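Local coordinates for beta-N-acetylglucosaminidase-like protein Glycoside hydrolase family 20 (Flavobacterium johnsoniae, PDB 6YHH), which probably acts as a beta-N-acetylhexosaminidase, removing terminal N-acetylglucosamine residues from chitin-derived oligosaccharides, at residues 144-158 / 443-457. Residues are numbered along the deposited sequence; the frame is centred on the assembly and turned at random.
With TRS (2-amino-2-hydroxymethyl-propane-1,3-diol), chain C.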
loop_
_atom_site.group_PDB
_atom_site.type_symbol
_atom_site.label_atom_id
_atom_site.label_comp_id
_atom_site.label_asym_id
_atom_site.label_seq_id
_atom_site.Cartn_x
_atom_site.Cartn_y
_atom_site.Cartn_z
ATOM N N PHE A 144 21.036 -7.904 22.593
ATOM C CA PHE A 144 20.778 -9.298 22.246
ATOM C C PHE A 144 21.031 -9.474 20.790
ATOM O O PHE A 144 20.753 -8.531 19.970
ATOM C CB PHE A 144 19.285 -9.683 22.516
ATOM C CG PHE A 144 18.908 -9.653 23.976
ATOM C CD1 PHE A 144 19.312 -10.696 24.810
ATOM C CD2 PHE A 144 18.171 -8.606 24.537
ATOM C CE1 PHE A 144 18.990 -10.654 26.175
ATOM C CE2 PHE A 144 17.848 -8.600 25.879
ATOM C CZ PHE A 144 18.254 -9.645 26.687
ATOM N N THR A 145 21.438 -10.675 20.444
ATOM C CA THR A 145 21.697 -10.956 19.042
ATOM C C THR A 145 20.456 -11.315 18.153
ATOM O O THR A 145 20.528 -11.150 16.945
ATOM C CB THR A 145 22.811 -12.071 18.886
ATOM O OG1 THR A 145 23.393 -12.007 17.584
ATOM C CG2 THR A 145 22.287 -13.461 19.131
ATOM N N TRP A 146 19.387 -11.824 18.763
ATOM C CA TRP A 146 18.156 -12.241 18.080
ATOM C C TRP A 146 17.130 -11.211 18.411
ATOM O O TRP A 146 16.700 -11.123 19.525
ATOM C CB TRP A 146 17.739 -13.648 18.574
ATOM C CG TRP A 146 16.570 -14.205 17.857
ATOM C CD1 TRP A 146 15.306 -13.634 17.731
ATOM C CD2 TRP A 146 16.534 -15.439 17.147
ATOM N NE1 TRP A 146 14.481 -14.471 16.997
ATOM C CE2 TRP A 146 15.210 -15.555 16.576
ATOM C CE3 TRP A 146 17.482 -16.419 16.880
ATOM C CZ2 TRP A 146 14.826 -16.669 15.880
ATOM C CZ3 TRP A 146 17.107 -17.516 16.123
ATOM C CH2 TRP A 146 15.765 -17.618 15.646
ATOM N N ARG A 147 16.796 -10.354 17.449
ATOM C CA ARG A 147 15.857 -9.265 17.653
ATOM C C ARG A 147 14.827 -9.334 16.505
ATOM O O ARG A 147 15.054 -8.836 15.400
ATOM C CB ARG A 147 16.558 -7.917 17.681
ATOM C CG ARG A 147 17.738 -7.919 18.659
ATOM C CD ARG A 147 18.449 -6.613 18.697
ATOM N NE ARG A 147 18.866 -6.120 17.397
ATOM C CZ ARG A 147 19.900 -6.594 16.710
ATOM N NH1 ARG A 147 20.734 -7.484 17.265
ATOM N NH2 ARG A 147 20.134 -6.170 15.518
ATOM N N GLY A 148 13.714 -10.026 16.805
ATOM C CA GLY A 148 12.834 -10.547 15.774
ATOM C C GLY A 148 11.371 -10.092 15.752
ATOM O O GLY A 148 10.806 -9.623 16.770
ATOM N N LEU A 149 10.814 -10.187 14.569
ATOM C CA LEU A 149 9.345 -10.158 14.361
ATOM C C LEU A 149 8.964 -11.463 13.671
ATOM O O LEU A 149 9.568 -11.792 12.653
ATOM C CB LEU A 149 8.885 -9.001 13.410
ATOM C CG LEU A 149 7.394 -8.900 13.098
ATOM C CD1 LEU A 149 6.507 -8.599 14.284
ATOM C CD2 LEU A 149 7.186 -7.837 11.991
ATOM N N MET A 150 7.914 -12.102 14.192
ATOM C CA MET A 150 7.249 -13.219 13.547
ATOM C C MET A 150 6.035 -12.693 12.778
ATOM O O MET A 150 5.205 -12.019 13.353
ATOM C CB MET A 150 6.806 -14.274 14.513
ATOM C CG MET A 150 6.366 -15.532 13.791
ATOM S SD MET A 150 5.226 -16.536 14.742
ATOM C CE MET A 150 3.840 -15.432 14.432
ATOM N N LEU A 151 5.923 -13.054 11.513
ATOM C CA LEU A 151 4.695 -12.760 10.696
ATOM C C LEU A 151 3.933 -14.043 10.387
ATOM O O LEU A 151 4.528 -15.010 9.862
ATOM C CB LEU A 151 5.071 -12.092 9.385
ATOM C CG LEU A 151 3.946 -11.681 8.398
ATOM C CD1 LEU A 151 4.353 -10.432 7.565
ATOM C CD2 LEU A 151 3.579 -12.812 7.472
ATOM N N ASP A 152 2.696 -14.108 10.845
ATOM C CA ASP A 152 1.757 -15.260 10.562
ATOM C C ASP A 152 1.141 -15.043 9.210
ATOM O O ASP A 152 0.309 -14.120 9.002
ATOM C CB ASP A 152 0.730 -15.293 11.672
ATOM C CG ASP A 152 -0.367 -16.296 11.506
ATOM O OD1 ASP A 152 -0.434 -17.063 10.487
ATOM O OD2 ASP A 152 -1.251 -16.292 12.408
ATOM N N ALA A 153 1.593 -15.828 8.227
ATOM C CA ALA A 153 1.033 -15.712 6.890
ATOM C C ALA A 153 -0.110 -16.727 6.638
ATOM O O ALA A 153 -0.706 -16.761 5.557
ATOM C CB ALA A 153 2.136 -15.916 5.860
ATOM N N SER A 154 -0.449 -17.531 7.652
ATOM C CA SER A 154 -1.470 -18.557 7.489
ATOM C C SER A 154 -2.910 -18.030 7.806
ATOM O O SER A 154 -3.838 -18.253 7.039
ATOM C CB SER A 154 -1.152 -19.783 8.384
ATOM O OG SER A 154 -2.189 -20.744 8.335
ATOM N N ARG A 155 -3.078 -17.423 8.980
ATOM C CA ARG A 155 -4.420 -17.054 9.394
ATOM C C ARG A 155 -5.031 -16.043 8.386
ATOM O O ARG A 155 -6.068 -16.270 7.815
ATOM C CB ARG A 155 -4.405 -16.501 10.812
ATOM C CG ARG A 155 -4.380 -17.590 11.893
ATOM C CD ARG A 155 -3.342 -18.662 11.706
ATOM N NE ARG A 155 -3.369 -19.644 12.821
ATOM C CZ ARG A 155 -2.861 -19.431 14.019
ATOM N NH1 ARG A 155 -2.178 -18.313 14.309
ATOM N NH2 ARG A 155 -3.095 -20.273 14.992
ATOM N N HIS A 156 -4.342 -14.956 8.153
ATOM C CA HIS A 156 -4.530 -14.074 7.016
ATOM C C HIS A 156 -3.238 -13.966 6.243
ATOM O O HIS A 156 -2.226 -13.565 6.758
ATOM C CB HIS A 156 -4.937 -12.630 7.376
ATOM C CG HIS A 156 -6.384 -12.481 7.747
ATOM N ND1 HIS A 156 -6.852 -12.760 9.009
ATOM C CD2 HIS A 156 -7.471 -12.147 7.009
ATOM C CE1 HIS A 156 -8.161 -12.558 9.046
ATOM N NE2 HIS A 156 -8.560 -12.182 7.858
ATOM N N PHE A 157 -3.328 -14.361 4.983
ATOM C CA PHE A 157 -2.209 -14.284 4.077
ATOM C C PHE A 157 -1.781 -12.835 3.991
ATOM O O PHE A 157 -2.637 -11.900 3.841
ATOM C CB PHE A 157 -2.527 -14.894 2.731
ATOM C CG PHE A 157 -1.416 -14.777 1.719
ATOM C CD1 PHE A 157 -0.275 -15.573 1.869
ATOM C CD2 PHE A 157 -1.507 -13.938 0.599
ATOM C CE1 PHE A 157 0.785 -15.490 1.015
ATOM C CE2 PHE A 157 -0.427 -13.867 -0.279
ATOM C CZ PHE A 157 0.698 -14.690 -0.103
ATOM N N GLN A 158 -0.474 -12.639 4.021
ATOM C CA GLN A 158 0.114 -11.310 3.892
ATOM C C GLN A 158 0.958 -11.272 2.605
ATOM O O GLN A 158 2.040 -11.891 2.530
ATOM C CB GLN A 158 0.965 -10.965 5.068
ATOM C CG GLN A 158 0.280 -11.153 6.417
ATOM C CD GLN A 158 -0.877 -10.189 6.607
ATOM O OE1 GLN A 158 -0.851 -9.078 6.168
ATOM N NE2 GLN A 158 -1.904 -10.684 7.256
ATOM N N ILE A 443 20.461 -16.947 26.358
ATOM C CA ILE A 443 19.317 -16.136 25.991
ATOM C C ILE A 443 19.661 -15.367 24.720
ATOM O O ILE A 443 20.401 -14.347 24.713
ATOM C CB ILE A 443 18.924 -15.197 27.116
ATOM C CG1 ILE A 443 18.582 -15.988 28.384
ATOM C CG2 ILE A 443 17.699 -14.381 26.737
ATOM C CD1 ILE A 443 18.475 -15.168 29.666
ATOM N N LEU A 444 19.239 -15.896 23.612
ATOM C CA LEU A 444 19.642 -15.307 22.327
ATOM C C LEU A 444 18.971 -13.939 22.114
ATOM O O LEU A 444 19.529 -13.065 21.434
ATOM C CB LEU A 444 19.262 -16.209 21.127
ATOM C CG LEU A 444 19.898 -17.571 21.149
ATOM C CD1 LEU A 444 19.481 -18.455 19.984
ATOM C CD2 LEU A 444 21.414 -17.434 21.144
ATOM N N GLY A 445 17.751 -13.759 22.628
ATOM C CA GLY A 445 17.040 -12.518 22.422
ATOM C C GLY A 445 15.546 -12.729 22.481
ATOM O O GLY A 445 15.051 -13.581 23.244
ATOM N N GLY A 446 14.807 -11.929 21.710
ATOM C CA GLY A 446 13.335 -11.997 21.776
ATOM C C GLY A 446 12.729 -11.731 20.426
ATOM O O GLY A 446 13.416 -11.297 19.487
ATOM N N GLU A 447 11.417 -11.975 20.375
ATOM C CA GLU A 447 10.684 -11.771 19.177
ATOM C C GLU A 447 9.226 -11.392 19.410
ATOM O O GLU A 447 8.516 -12.104 20.122
ATOM C CB GLU A 447 10.822 -13.054 18.419
ATOM C CG GLU A 447 10.175 -13.137 17.136
ATOM C CD GLU A 447 10.521 -14.511 16.487
ATOM O OE1 GLU A 447 9.588 -15.325 16.372
ATOM O OE2 GLU A 447 11.699 -14.764 16.084
ATOM N N ALA A 448 8.822 -10.323 18.751
ATOM C CA ALA A 448 7.382 -9.914 18.707
ATOM C C ALA A 448 6.684 -10.892 17.780
ATOM O O ALA A 448 7.239 -11.210 16.688
ATOM C CB ALA A 448 7.245 -8.499 18.203
ATOM N N THR A 449 5.505 -11.365 18.172
ATOM C CA THR A 449 4.774 -12.321 17.353
ATOM C C THR A 449 3.468 -11.743 16.848
ATOM O O THR A 449 2.530 -11.566 17.604
ATOM C CB THR A 449 4.434 -13.635 18.072
ATOM O OG1 THR A 449 3.635 -13.364 19.264
ATOM C CG2 THR A 449 5.685 -14.382 18.460
ATOM N N MET A 450 3.390 -11.462 15.558
ATOM C CA MET A 450 2.149 -10.992 14.940
ATOM C C MET A 450 1.333 -12.102 14.321
ATOM O O MET A 450 1.429 -12.400 13.108
ATOM C CB MET A 450 2.361 -9.908 13.898
ATOM C CG MET A 450 1.020 -9.264 13.482
ATOM S SD MET A 450 0.137 -8.513 14.863
ATOM C CE MET A 450 -1.524 -8.539 14.172
ATOM N N TRP A 451 0.587 -12.772 15.178
ATOM C CA TRP A 451 -0.459 -13.719 14.809
ATOM C C TRP A 451 -1.592 -12.959 14.071
ATOM O O TRP A 451 -1.919 -11.833 14.440
ATOM C CB TRP A 451 -0.979 -14.459 15.976
ATOM C CG TRP A 451 0.072 -15.153 16.769
ATOM C CD1 TRP A 451 0.653 -14.718 17.920
ATOM C CD2 TRP A 451 0.834 -16.286 16.352
ATOM N NE1 TRP A 451 1.682 -15.577 18.304
ATOM C CE2 TRP A 451 1.837 -16.505 17.324
ATOM C CE3 TRP A 451 0.781 -17.106 15.257
ATOM C CZ2 TRP A 451 2.688 -17.615 17.279
ATOM C CZ3 TRP A 451 1.613 -18.200 15.202
ATOM C CH2 TRP A 451 2.556 -18.447 16.176
ATOM N N THR A 452 -2.132 -13.561 12.999
ATOM C CA THR A 452 -3.042 -12.810 12.103
ATOM C C THR A 452 -4.481 -13.273 12.014
ATOM O O THR A 452 -5.177 -12.873 11.071
ATOM C CB THR A 452 -2.411 -12.652 10.722
ATOM O OG1 THR A 452 -2.139 -13.940 10.127
ATOM C CG2 THR A 452 -1.178 -11.838 10.743
ATOM N N GLU A 453 -4.998 -13.918 13.062
ATOM C CA GLU A 453 -6.430 -14.193 13.117
ATOM C C GLU A 453 -7.264 -12.969 12.835
ATOM O O GLU A 453 -8.301 -13.061 12.120
ATOM C CB GLU A 453 -6.861 -14.706 14.452
ATOM C CG GLU A 453 -6.344 -16.096 14.847
ATOM C CD GLU A 453 -5.016 -16.204 15.496
ATOM O OE1 GLU A 453 -4.176 -15.266 15.359
ATOM O OE2 GLU A 453 -4.848 -17.239 16.221
ATOM N N LEU A 454 -6.866 -11.813 13.429
ATOM C CA LEU A 454 -7.639 -10.633 13.404
ATOM C C LEU A 454 -6.946 -9.434 12.717
ATOM O O LEU A 454 -7.212 -8.289 13.077
ATOM C CB LEU A 454 -8.067 -10.222 14.828
ATOM C CG LEU A 454 -8.787 -11.314 15.644
ATOM C CD1 LEU A 454 -9.068 -10.896 17.126
ATOM C CD2 LEU A 454 -10.085 -11.807 14.932
ATOM N N ALA A 455 -6.062 -9.726 11.785
ATOM C CA ALA A 455 -5.363 -8.681 11.015
ATOM C C ALA A 455 -5.288 -9.075 9.562
ATOM O O ALA A 455 -4.647 -10.044 9.208
ATOM C CB ALA A 455 -4.014 -8.430 11.577
ATOM N N THR A 456 -5.834 -8.226 8.728
ATOM C CA THR A 456 -5.752 -8.386 7.263
ATOM C C THR A 456 -4.516 -7.694 6.782
ATOM O O THR A 456 -3.873 -6.976 7.535
ATOM C CB THR A 456 -6.960 -7.701 6.624
ATOM O OG1 THR A 456 -6.958 -6.318 7.051
ATOM C CG2 THR A 456 -8.275 -8.384 7.069
ATOM N N PRO A 457 -4.201 -7.843 5.505
ATOM C CA PRO A 457 -3.082 -7.010 4.981
ATOM C C PRO A 457 -3.302 -5.539 5.160
ATOM O O PRO A 457 -2.324 -4.789 5.245
ATOM C CB PRO A 457 -3.086 -7.342 3.484
ATOM C CG PRO A 457 -3.606 -8.733 3.494
ATOM C CD PRO A 457 -4.659 -8.848 4.527
HETATM C C TRS C . -1.336 -18.904 18.867
HETATM C C1 TRS C . -0.616 -17.763 19.456
HETATM C C2 TRS C . -0.455 -19.432 17.742
HETATM C C3 TRS C . -2.665 -18.452 18.321
HETATM N N TRS C . -1.612 -19.944 19.892
HETATM O O1 TRS C . -1.307 -17.310 20.622
HETATM O O2 TRS C . -1.155 -20.375 17.020
HETATM O O3 TRS C . -2.483 -17.389 17.408
HETATM O O HOH W 1 22.274 -12.346 22.810
#
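Strands 146-152 and 443-450 pair in parallel, their axes 18° apart, with seven backbone hydrogen bonds from Trp146 N to Leu444 O through Asp152 N to Met450 O. On the face carrying Met150 and Glu447, Trp146 NE1 donates to Glu447 OE2 at 2.9 Å; the oxygen lies in the indole plane and is met on its anti side, somewhat out of the carboxylate plane, while OE1 turns to His179. Further along, the bend of Met150 at chi3 (76°) lays CE 3.4 Å from the centroid of the Trp451 six-membered ring, a CH-pi contact, with SD over the same face as a Met-aromatic contact. A Tris molecule covers the opposite face. A leucine in place of Trp451 would probably leave Met150 CE and the Tris carbons without the flat surface between them. Asp152 OD2 is gripped from opposite faces of its carboxylate by Thr452 N and Arg155 NH1 (both 2.9 Å), the latter a salt bridge. OD1 accepts from Ser154 N, an Asx turn, and from Arg155 N, extending it to an Asx motif. Glu453 OE2 lies over a face of the Arg155 guanidinium, an electrostatic pairing only; Arg155 NE donates to Gln186 OE1. Thr452 OG1 donates to Asp152 O (2.7 Å) and accepts from His156 N, while Thr452 O receives His156 ND1. Such parallel pairing, closing first strand against last, is characteristic of the family 20 TIM barrel; loops at the C-terminal ends of its strands hold the Tris, probably from the crystallisation liquor, through Arg155 NH1 and NH2 and Glu453 OE2, about 6 Å from Arg155 to Glu317 (side chains), the predicted proton donor, consistent with the active-site pocket.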